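Local coordinates for protein phytoene synthase (Enterococcus hirae, PDB 5IYS) that probably joins two farnesyl diphosphate molecules head to head into a thirty-carbon carotenoid precursor, as dehydrosqualene synthases do with the help of magnesium ions, at residues Tyr46-Phe51 with Gly140-Pro145. Sequence-based numbering, arbitrary orientation.
Sequences YAVYAF and GLMLLP. With FPS (S-[(2E,6E)-3,7,11-trimethyldodeca-2,6,10-trienyl] trihydrogen thiodiphosphate), chain H; FPS (S-[(2E,6E)-3,7,11-trimethyldodeca-2,6,10-trienyl] trihydrogen thiodiphosphate), chain G.
Helices 39-60 and 125-143 pack directly against each other at the wall of the prenyl-chain pocket of this all-helical squalene/phytoene synthase fold, their backbones nearest where the CA atoms of V48 and M142 stand 7.4 Å apart. V48 is the middle of the contact. Its CG1 lies anti to the backbone N (chi1 170°) and pushes between two side chains of the other helix, 3.7 Å from M142 SD and just as close to L143 CD2. No hydrogen bond joins the two segments; the contact is apolar and buried. The M142 side chain, extended beyond CG, brings CE obliquely to the F51 ring, 4.4 Å from CE1; F106 and M109 of helix 104-116 also touch M142. L143 divides its branches: CD2 goes to V48, while CD1 meets both bound thiodiphosphate analogues of farnesyl diphosphate, 3.7 Å from C15 of FPS chain G and 3.9 Å from C14 of FPS chain H. V48 CG1 touches that same C14, so the end of the chain H tail sits against both helices. Y49, one residue on, turns its ring toward the ligands, with CD2 3.4 Å from C12 of FPS chain H. Its hydroxyl is hydrogen-bonded to R53 NE, and O1A of FPS chain G, at the edge of the Y49 ring and in its plane, accepts a very short 2.5 Å hydrogen bond from Y49 OH.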
loop_
_atom_site.group_PDB
_atom_site.type_symbol
_atom_site.label_atom_id
_atom_site.label_comp_id
_atom_site.label_asym_id
_atom_site.label_seq_id
_atom_site.Cartn_x
_atom_site.Cartn_y
_atom_site.Cartn_z
ATOM N N TYR A 46 5.530 -4.914 10.433
ATOM C CA TYR A 46 5.524 -6.220 9.766
ATOM C C TYR A 46 4.260 -7.013 10.089
ATOM O O TYR A 46 3.788 -7.774 9.258
ATOM C CB TYR A 46 6.783 -7.007 10.180
ATOM C CG TYR A 46 8.104 -6.285 9.966
ATOM C CD1 TYR A 46 8.254 -5.319 8.984
ATOM C CD2 TYR A 46 9.248 -6.686 10.672
ATOM C CE1 TYR A 46 9.503 -4.644 8.806
ATOM C CE2 TYR A 46 10.490 -6.091 10.434
ATOM C CZ TYR A 46 10.598 -5.048 9.544
ATOM O OH TYR A 46 11.840 -4.470 9.381
ATOM N N ALA A 47 3.798 -6.967 11.336
ATOM C CA ALA A 47 2.556 -7.636 11.688
ATOM C C ALA A 47 1.405 -7.088 10.848
ATOM O O ALA A 47 0.509 -7.837 10.460
ATOM C CB ALA A 47 2.256 -7.460 13.213
ATOM N N VAL A 48 1.332 -5.763 10.723
ATOM C CA VAL A 48 0.250 -5.149 9.946
ATOM C C VAL A 48 0.360 -5.522 8.475
ATOM O O VAL A 48 -0.637 -5.896 7.864
ATOM C CB VAL A 48 0.326 -3.587 10.014
ATOM C CG1 VAL A 48 -0.657 -2.971 8.998
ATOM C CG2 VAL A 48 -0.034 -3.158 11.420
ATOM N N TYR A 49 1.587 -5.575 7.967
ATOM C CA TYR A 49 1.840 -6.052 6.610
ATOM C C TYR A 49 1.301 -7.474 6.406
ATOM O O TYR A 49 0.616 -7.762 5.409
ATOM C CB TYR A 49 3.346 -6.065 6.307
ATOM C CG TYR A 49 3.626 -6.485 4.881
ATOM C CD1 TYR A 49 3.726 -7.842 4.543
ATOM C CD2 TYR A 49 3.570 -5.549 3.851
ATOM C CE1 TYR A 49 3.818 -8.224 3.200
ATOM C CE2 TYR A 49 3.684 -5.921 2.525
ATOM C CZ TYR A 49 3.802 -7.266 2.212
ATOM O OH TYR A 49 3.889 -7.654 0.885
ATOM N N ALA A 50 1.622 -8.349 7.354
ATOM C CA ALA A 50 1.146 -9.737 7.320
ATOM C C ALA A 50 -0.380 -9.842 7.220
ATOM O O ALA A 50 -0.904 -10.727 6.545
ATOM C CB ALA A 50 1.651 -10.498 8.559
ATOM N N PHE A 51 -1.090 -9.092 8.046
ATOM C CA PHE A 51 -2.547 -9.088 7.982
ATOM C C PHE A 51 -3.001 -8.654 6.589
ATOM O O PHE A 51 -3.801 -9.355 5.949
ATOM C CB PHE A 51 -3.141 -8.179 9.052
ATOM C CG PHE A 51 -4.603 -7.874 8.831
ATOM C CD1 PHE A 51 -4.976 -6.845 7.973
ATOM C CD2 PHE A 51 -5.591 -8.654 9.430
ATOM C CE1 PHE A 51 -6.333 -6.542 7.755
ATOM C CE2 PHE A 51 -6.959 -8.363 9.230
ATOM C CZ PHE A 51 -7.315 -7.333 8.353
ATOM N N GLY A 140 -2.571 3.139 5.526
ATOM C CA GLY A 140 -2.032 4.326 6.203
ATOM C C GLY A 140 -2.645 4.516 7.578
ATOM O O GLY A 140 -1.947 4.787 8.565
ATOM N N LEU A 141 -3.963 4.341 7.658
ATOM C CA LEU A 141 -4.620 4.481 8.942
ATOM C C LEU A 141 -4.263 3.398 9.940
ATOM O O LEU A 141 -4.244 3.653 11.147
ATOM C CB LEU A 141 -6.135 4.558 8.741
ATOM C CG LEU A 141 -6.569 5.760 7.896
ATOM C CD1 LEU A 141 -8.078 5.957 8.062
ATOM C CD2 LEU A 141 -5.807 6.996 8.339
ATOM N N MET A 142 -4.103 2.157 9.473
ATOM C CA MET A 142 -3.608 1.112 10.359
ATOM C C MET A 142 -2.285 1.488 11.002
ATOM O O MET A 142 -2.066 1.198 12.189
ATOM C CB MET A 142 -3.395 -0.206 9.603
ATOM C CG MET A 142 -4.631 -0.752 8.955
ATOM S SD MET A 142 -4.152 -2.189 7.929
ATOM C CE MET A 142 -5.623 -2.245 6.911
ATOM N N LEU A 143 -1.373 2.027 10.194
ATOM C CA LEU A 143 -0.016 2.350 10.650
ATOM C C LEU A 143 0.165 3.654 11.423
ATOM O O LEU A 143 1.172 3.840 12.125
ATOM C CB LEU A 143 0.940 2.370 9.454
ATOM C CG LEU A 143 1.054 1.032 8.709
ATOM C CD1 LEU A 143 1.973 1.191 7.501
ATOM C CD2 LEU A 143 1.593 -0.041 9.629
ATOM N N LEU A 144 -0.761 4.589 11.267
ATOM C CA LEU A 144 -0.550 5.918 11.836
ATOM C C LEU A 144 -0.201 5.901 13.326
ATOM O O LEU A 144 0.623 6.695 13.779
ATOM C CB LEU A 144 -1.792 6.781 11.630
ATOM C CG LEU A 144 -1.801 7.753 10.440
ATOM C CD1 LEU A 144 -3.038 8.713 10.448
ATOM C CD2 LEU A 144 -0.505 8.559 10.418
ATOM N N PRO A 145 -0.856 5.036 14.119
ATOM C CA PRO A 145 -0.577 5.125 15.542
ATOM C C PRO A 145 0.848 4.685 15.868
ATOM O O PRO A 145 1.341 4.965 16.959
ATOM C CB PRO A 145 -1.597 4.156 16.166
ATOM C CG PRO A 145 -2.721 4.101 15.166
ATOM C CD PRO A 145 -1.979 4.123 13.844
HETATM C C1 FPS H . -1.071 -4.459 -3.223
HETATM S S1 FPS H . -1.953 -3.711 -4.557
HETATM C C2 FPS H . -2.048 -4.895 -2.158
HETATM C C3 FPS H . -2.737 -4.061 -1.359
HETATM C C4 FPS H . -2.699 -2.562 -1.490
HETATM C C5 FPS H . -3.634 -4.679 -0.310
HETATM C C6 FPS H . -2.828 -5.250 0.856
HETATM C C7 FPS H . -1.786 -4.253 1.334
HETATM C C8 FPS H . -0.517 -4.624 1.558
HETATM C C10 FPS H . 0.452 -3.542 1.973
HETATM C C9 FPS H . -0.059 -6.037 1.311
HETATM C C11 FPS H . 0.570 -3.390 3.473
HETATM C C12 FPS H . 1.859 -2.596 3.634
HETATM C C13 FPS H . 2.348 -2.179 4.817
HETATM C C14 FPS H . 1.680 -2.457 6.129
HETATM C C15 FPS H . 3.617 -1.386 4.816
HETATM P PA FPS H . -2.192 -5.349 -5.752
HETATM O O1A FPS H . -2.979 -6.377 -5.027
HETATM O O2A FPS H . -2.995 -4.902 -7.074
HETATM O O3A FPS H . -0.726 -5.750 -6.314
HETATM P PB FPS H . 0.153 -7.031 -5.959
HETATM O O1B FPS H . 0.270 -7.791 -7.253
HETATM O O2B FPS H . -0.465 -7.928 -4.909
HETATM O O3B FPS H . 1.485 -6.512 -5.458
HETATM C C1 FPS G . 1.897 -2.365 -2.277
HETATM S S1 FPS G . 2.016 -3.799 -1.276
HETATM C C2 FPS G . 1.247 -1.364 -1.339
HETATM C C3 FPS G . 0.368 -0.422 -1.722
HETATM C C4 FPS G . -0.019 -0.272 -3.164
HETATM C C5 FPS G . -0.236 0.542 -0.719
HETATM C C6 FPS G . 0.213 0.338 0.727
HETATM C C7 FPS G . -0.147 1.577 1.522
HETATM C C8 FPS G . 0.639 2.054 2.504
HETATM C C10 FPS G . 0.113 3.223 3.307
HETATM C C9 FPS G . 1.965 1.434 2.874
HETATM C C11 FPS G . 1.133 4.364 3.260
HETATM C C12 FPS G . 0.730 5.489 4.200
HETATM C C13 FPS G . 1.165 5.620 5.474
HETATM C C14 FPS G . 0.720 6.799 6.300
HETATM C C15 FPS G . 2.118 4.634 6.099
HETATM P PA FPS G . 3.421 -5.123 -2.007
HETATM O O1A FPS G . 3.977 -5.957 -0.939
HETATM O O2A FPS G . 2.488 -6.095 -2.903
HETATM O O3A FPS G . 4.500 -4.507 -3.009
HETATM P PB FPS G . 4.064 -4.453 -4.573
HETATM O O1B FPS G . 4.575 -5.662 -5.308
HETATM O O2B FPS G . 4.610 -3.123 -5.034
HETATM O O3B FPS G . 2.566 -4.443 -4.788
#